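Long-range contact in alpha-glucosidase ([Eubacterium] rectale, PDB 6PNR), which probably hydrolyses alpha-glycosidic bonds of sulfoquinovosides as a family 31 glycoside hydrolase, here with an aza-sugar inhibitor bound: residues Q247-L257 against M297-I308. Numbering follows the deposited sequence.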
loop_
_atom_site.group_PDB
_atom_site.type_symbol
_atom_site.label_atom_id
_atom_site.label_comp_id
_atom_site.label_asym_id
_atom_site.label_seq_id
_atom_site.Cartn_x
_atom_site.Cartn_y
_atom_site.Cartn_z
ATOM N N GLN A 247 -33.574 19.012 5.760
ATOM C CA GLN A 247 -33.095 19.327 7.096
ATOM C C GLN A 247 -33.359 20.793 7.373
ATOM O O GLN A 247 -33.732 21.557 6.479
ATOM C CB GLN A 247 -31.589 19.064 7.261
ATOM C CG GLN A 247 -31.135 17.614 7.144
ATOM C CD GLN A 247 -29.620 17.495 7.224
ATOM O OE1 GLN A 247 -29.088 16.888 8.149
ATOM N NE2 GLN A 247 -28.920 18.092 6.266
ATOM N N GLY A 248 -33.162 21.171 8.632
ATOM C CA GLY A 248 -33.123 22.569 9.030
ATOM C C GLY A 248 -34.143 22.987 10.060
ATOM O O GLY A 248 -34.196 24.180 10.397
ATOM N N GLY A 249 -34.971 22.089 10.584
ATOM C CA GLY A 249 -36.004 22.473 11.532
ATOM C C GLY A 249 -37.366 22.613 10.872
ATOM O O GLY A 249 -37.519 22.534 9.649
ATOM N N ASN A 250 -38.372 22.869 11.720
ATOM C CA ASN A 250 -39.765 22.887 11.272
ATOM C C ASN A 250 -39.962 23.724 10.016
ATOM O O ASN A 250 -40.481 23.240 9.002
ATOM C CB ASN A 250 -40.682 23.417 12.378
ATOM C CG ASN A 250 -41.135 22.342 13.330
ATOM O OD1 ASN A 250 -41.023 21.147 13.052
ATOM N ND2 ASN A 250 -41.664 22.761 14.471
ATOM N N GLU A 251 -39.603 25.009 10.078
ATOM C CA GLU A 251 -39.947 25.895 8.972
ATOM C C GLU A 251 -39.266 25.461 7.675
ATOM O O GLU A 251 -39.898 25.431 6.613
ATOM C CB GLU A 251 -39.584 27.341 9.323
ATOM C CG GLU A 251 -39.793 28.310 8.158
ATOM C CD GLU A 251 -39.262 29.709 8.458
ATOM O OE1 GLU A 251 -38.514 29.868 9.446
ATOM O OE2 GLU A 251 -39.596 30.647 7.708
ATOM N N ARG A 252 -37.975 25.125 7.729
ATOM C CA ARG A 252 -37.281 24.793 6.480
ATOM C C ARG A 252 -37.720 23.428 5.942
ATOM O O ARG A 252 -38.020 23.284 4.747
ATOM C CB ARG A 252 -35.762 24.826 6.676
ATOM C CG ARG A 252 -34.973 24.647 5.363
ATOM C CD ARG A 252 -33.456 24.704 5.570
ATOM N NE ARG A 252 -32.722 24.673 4.294
ATOM C CZ ARG A 252 -32.427 23.574 3.593
ATOM N NH1 ARG A 252 -32.802 22.366 4.014
ATOM N NH2 ARG A 252 -31.754 23.676 2.452
ATOM N N SER A 253 -37.741 22.410 6.806
ATOM C CA SER A 253 -38.052 21.055 6.349
ATOM C C SER A 253 -39.487 20.954 5.849
ATOM O O SER A 253 -39.733 20.502 4.726
ATOM C CB SER A 253 -37.803 20.046 7.475
ATOM O OG SER A 253 -36.416 19.887 7.697
ATOM N N PHE A 254 -40.458 21.367 6.666
ATOM C CA PHE A 254 -41.832 21.293 6.176
ATOM C C PHE A 254 -42.093 22.319 5.080
ATOM O O PHE A 254 -42.963 22.094 4.226
ATOM C CB PHE A 254 -42.815 21.424 7.339
ATOM C CG PHE A 254 -42.737 20.258 8.315
ATOM C CD1 PHE A 254 -43.096 18.982 7.916
ATOM C CD2 PHE A 254 -42.269 20.435 9.602
ATOM C CE1 PHE A 254 -43.010 17.906 8.791
ATOM C CE2 PHE A 254 -42.175 19.365 10.480
ATOM C CZ PHE A 254 -42.548 18.096 10.071
ATOM N N GLY A 255 -41.320 23.411 5.053
ATOM C CA GLY A 255 -41.368 24.308 3.910
ATOM C C GLY A 255 -40.931 23.643 2.617
ATOM O O GLY A 255 -41.539 23.853 1.565
ATOM N N LEU A 256 -39.867 22.838 2.676
ATOM C CA LEU A 256 -39.399 22.137 1.482
ATOM C C LEU A 256 -40.379 21.044 1.057
ATOM O O LEU A 256 -40.526 20.762 -0.142
ATOM C CB LEU A 256 -38.005 21.558 1.739
ATOM C CG LEU A 256 -36.885 22.604 1.630
ATOM C CD1 LEU A 256 -35.569 22.064 2.145
ATOM C CD2 LEU A 256 -36.756 23.065 0.209
ATOM N N LEU A 257 -41.048 20.419 2.021
ATOM C CA LEU A 257 -42.131 19.495 1.699
ATOM C C LEU A 257 -43.212 20.189 0.881
ATOM O O LEU A 257 -43.602 19.716 -0.193
ATOM C CB LEU A 257 -42.721 18.936 2.991
ATOM C CG LEU A 257 -43.976 18.079 2.830
ATOM C CD1 LEU A 257 -43.688 16.925 1.871
ATOM C CD2 LEU A 257 -44.387 17.566 4.211
ATOM N N MET A 297 -35.279 22.884 17.447
ATOM C CA MET A 297 -35.324 22.847 15.986
ATOM C C MET A 297 -36.679 22.371 15.468
ATOM O O MET A 297 -37.186 22.902 14.475
ATOM C CB MET A 297 -34.207 21.962 15.454
ATOM C CG MET A 297 -32.836 22.586 15.592
ATOM S SD MET A 297 -31.529 21.524 14.948
ATOM C CE MET A 297 -31.866 21.595 13.175
ATOM N N TYR A 298 -37.276 21.364 16.108
ATOM C CA TYR A 298 -38.563 20.815 15.683
ATOM C C TYR A 298 -39.562 20.847 16.838
ATOM O O TYR A 298 -40.032 19.796 17.289
ATOM C CB TYR A 298 -38.391 19.383 15.158
ATOM C CG TYR A 298 -37.626 19.271 13.856
ATOM C CD1 TYR A 298 -38.281 19.395 12.628
ATOM C CD2 TYR A 298 -36.255 19.042 13.851
ATOM C CE1 TYR A 298 -37.580 19.298 11.436
ATOM C CE2 TYR A 298 -35.548 18.929 12.658
ATOM C CZ TYR A 298 -36.214 19.062 11.458
ATOM O OH TYR A 298 -35.521 18.969 10.268
ATOM N N PRO A 299 -39.940 22.038 17.325
ATOM C CA PRO A 299 -40.923 22.098 18.419
ATOM C C PRO A 299 -42.242 21.433 18.049
ATOM O O PRO A 299 -42.749 21.579 16.934
ATOM C CB PRO A 299 -41.105 23.603 18.658
ATOM C CG PRO A 299 -40.724 24.240 17.366
ATOM C CD PRO A 299 -39.578 23.388 16.852
ATOM N N ASP A 300 -42.788 20.687 19.008
ATOM C CA ASP A 300 -44.059 19.990 18.835
ATOM C C ASP A 300 -44.039 19.088 17.600
ATOM O O ASP A 300 -45.022 18.975 16.867
ATOM C CB ASP A 300 -45.216 20.987 18.776
ATOM C CG ASP A 300 -45.437 21.710 20.106
ATOM O OD1 ASP A 300 -44.844 21.300 21.136
ATOM O OD2 ASP A 300 -46.200 22.697 20.114
ATOM N N LEU A 301 -42.908 18.433 17.365
ATOM C CA LEU A 301 -42.825 17.499 16.243
ATOM C C LEU A 301 -43.945 16.460 16.243
ATOM O O LEU A 301 -44.526 16.226 15.169
ATOM C CB LEU A 301 -41.444 16.823 16.238
ATOM C CG LEU A 301 -41.178 15.824 15.105
ATOM C CD1 LEU A 301 -41.393 16.469 13.753
ATOM C CD2 LEU A 301 -39.779 15.249 15.207
ATOM N N PRO A 302 -44.326 15.842 17.371
ATOM C CA PRO A 302 -45.412 14.842 17.306
ATOM C C PRO A 302 -46.695 15.393 16.720
ATOM O O PRO A 302 -47.385 14.707 15.955
ATOM C CB PRO A 302 -45.588 14.424 18.777
ATOM C CG PRO A 302 -44.236 14.674 19.405
ATOM C CD PRO A 302 -43.770 15.952 18.736
ATOM N N LYS A 303 -47.027 16.640 17.048
ATOM C CA LYS A 303 -48.187 17.282 16.442
ATOM C C LYS A 303 -48.004 17.444 14.931
ATOM O O LYS A 303 -48.930 17.176 14.151
ATOM C CB LYS A 303 -48.413 18.640 17.123
ATOM C CG LYS A 303 -49.799 19.224 16.925
ATOM C CD LYS A 303 -49.999 20.508 17.738
ATOM C CE LYS A 303 -51.428 21.046 17.569
ATOM N NZ LYS A 303 -51.707 22.266 18.385
ATOM N N LYS A 304 -46.818 17.892 14.501
ATOM C CA LYS A 304 -46.555 18.068 13.073
ATOM C C LYS A 304 -46.654 16.749 12.327
ATOM O O LYS A 304 -47.168 16.701 11.203
ATOM C CB LYS A 304 -45.170 18.670 12.850
ATOM C CG LYS A 304 -44.953 20.039 13.466
ATOM C CD LYS A 304 -45.630 21.108 12.629
ATOM C CE LYS A 304 -45.007 22.468 12.890
ATOM N NZ LYS A 304 -45.120 22.841 14.328
ATOM N N ILE A 305 -46.135 15.671 12.925
ATOM C CA ILE A 305 -46.228 14.358 12.293
ATOM C C ILE A 305 -47.684 13.977 12.058
ATOM O O ILE A 305 -48.045 13.488 10.977
ATOM C CB ILE A 305 -45.481 13.308 13.136
ATOM C CG1 ILE A 305 -43.967 13.555 13.042
ATOM C CG2 ILE A 305 -45.825 11.905 12.654
ATOM C CD1 ILE A 305 -43.138 12.753 14.027
ATOM N N LYS A 306 -48.551 14.218 13.048
ATOM C CA LYS A 306 -49.969 13.908 12.862
ATOM C C LYS A 306 -50.550 14.684 11.688
ATOM O O LYS A 306 -51.284 14.124 10.865
ATOM C CB LYS A 306 -50.761 14.217 14.134
ATOM C CG LYS A 306 -50.519 13.267 15.302
ATOM C CD LYS A 306 -51.229 13.784 16.559
ATOM C CE LYS A 306 -51.171 12.781 17.708
ATOM N NZ LYS A 306 -51.725 13.365 18.970
ATOM N N GLU A 307 -50.204 15.972 11.579
ATOM C CA GLU A 307 -50.745 16.795 10.499
ATOM C C GLU A 307 -50.357 16.251 9.132
ATOM O O GLU A 307 -51.207 16.125 8.242
ATOM C CB GLU A 307 -50.269 18.239 10.642
ATOM C CG GLU A 307 -50.636 18.890 11.954
ATOM C CD GLU A 307 -50.036 20.279 12.084
ATOM O OE1 GLU A 307 -49.517 20.796 11.064
ATOM O OE2 GLU A 307 -50.080 20.845 13.200
ATOM N N ILE A 308 -49.072 15.927 8.935
ATOM C CA ILE A 308 -48.694 15.474 7.601
ATOM C C ILE A 308 -49.202 14.055 7.345
ATOM O O ILE A 308 -49.487 13.697 6.195
ATOM C CB ILE A 308 -47.170 15.597 7.366
ATOM C CG1 ILE A 308 -46.384 14.641 8.255
ATOM C CG2 ILE A 308 -46.695 17.029 7.573
ATOM C CD1 ILE A 308 -44.944 14.528 7.851
#
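Y298 lies along the start of helix 250-262 and can be followed outward from its CB, which sits 3.8 Å from N250 OD1. Because CG is turned beside the backbone N (chi1 -68°), the ring reaches the loop before that helix. Y298 CD1 meets N250 OD1 at the ring edge (3.3 Å), while CE1, CE2 and CZ pass G249. The CA of G249 lies over one face, 3.6 Å from the ring centroid, which meets the geometry of a CH-pi contact. At the tip, Y298 OH takes hydrogen bonds from G249 N and, at 2.9 Å, from S253 OG and also bonds D274, so three polar partners fix its position. Next to the ring, N250 N donates to M297 O (3.0 Å), engaging a backbone N-H of the first helical turn. The N250 amide stands 82° from the tyrosine ring; its ND2 reaches a lone pair of P299 O in the carbonyl plane (2.9 Å), whereas OD1 is buried without a polar partner. Further along, the F254 ring packs against K304 CB, with L301 CD1 at its edge and I308 CG2 4.0 Å from F254 CE1. The axes of helix segments 250-257 and 301-308 run nearly parallel (7°), 12.7 Å apart at closest approach, so side chains bridge the separation. I270 and F315, from two adjacent parallel strands, border this packing, an arrangement typical of neighbouring outer helices in the family 31 TIM barrel.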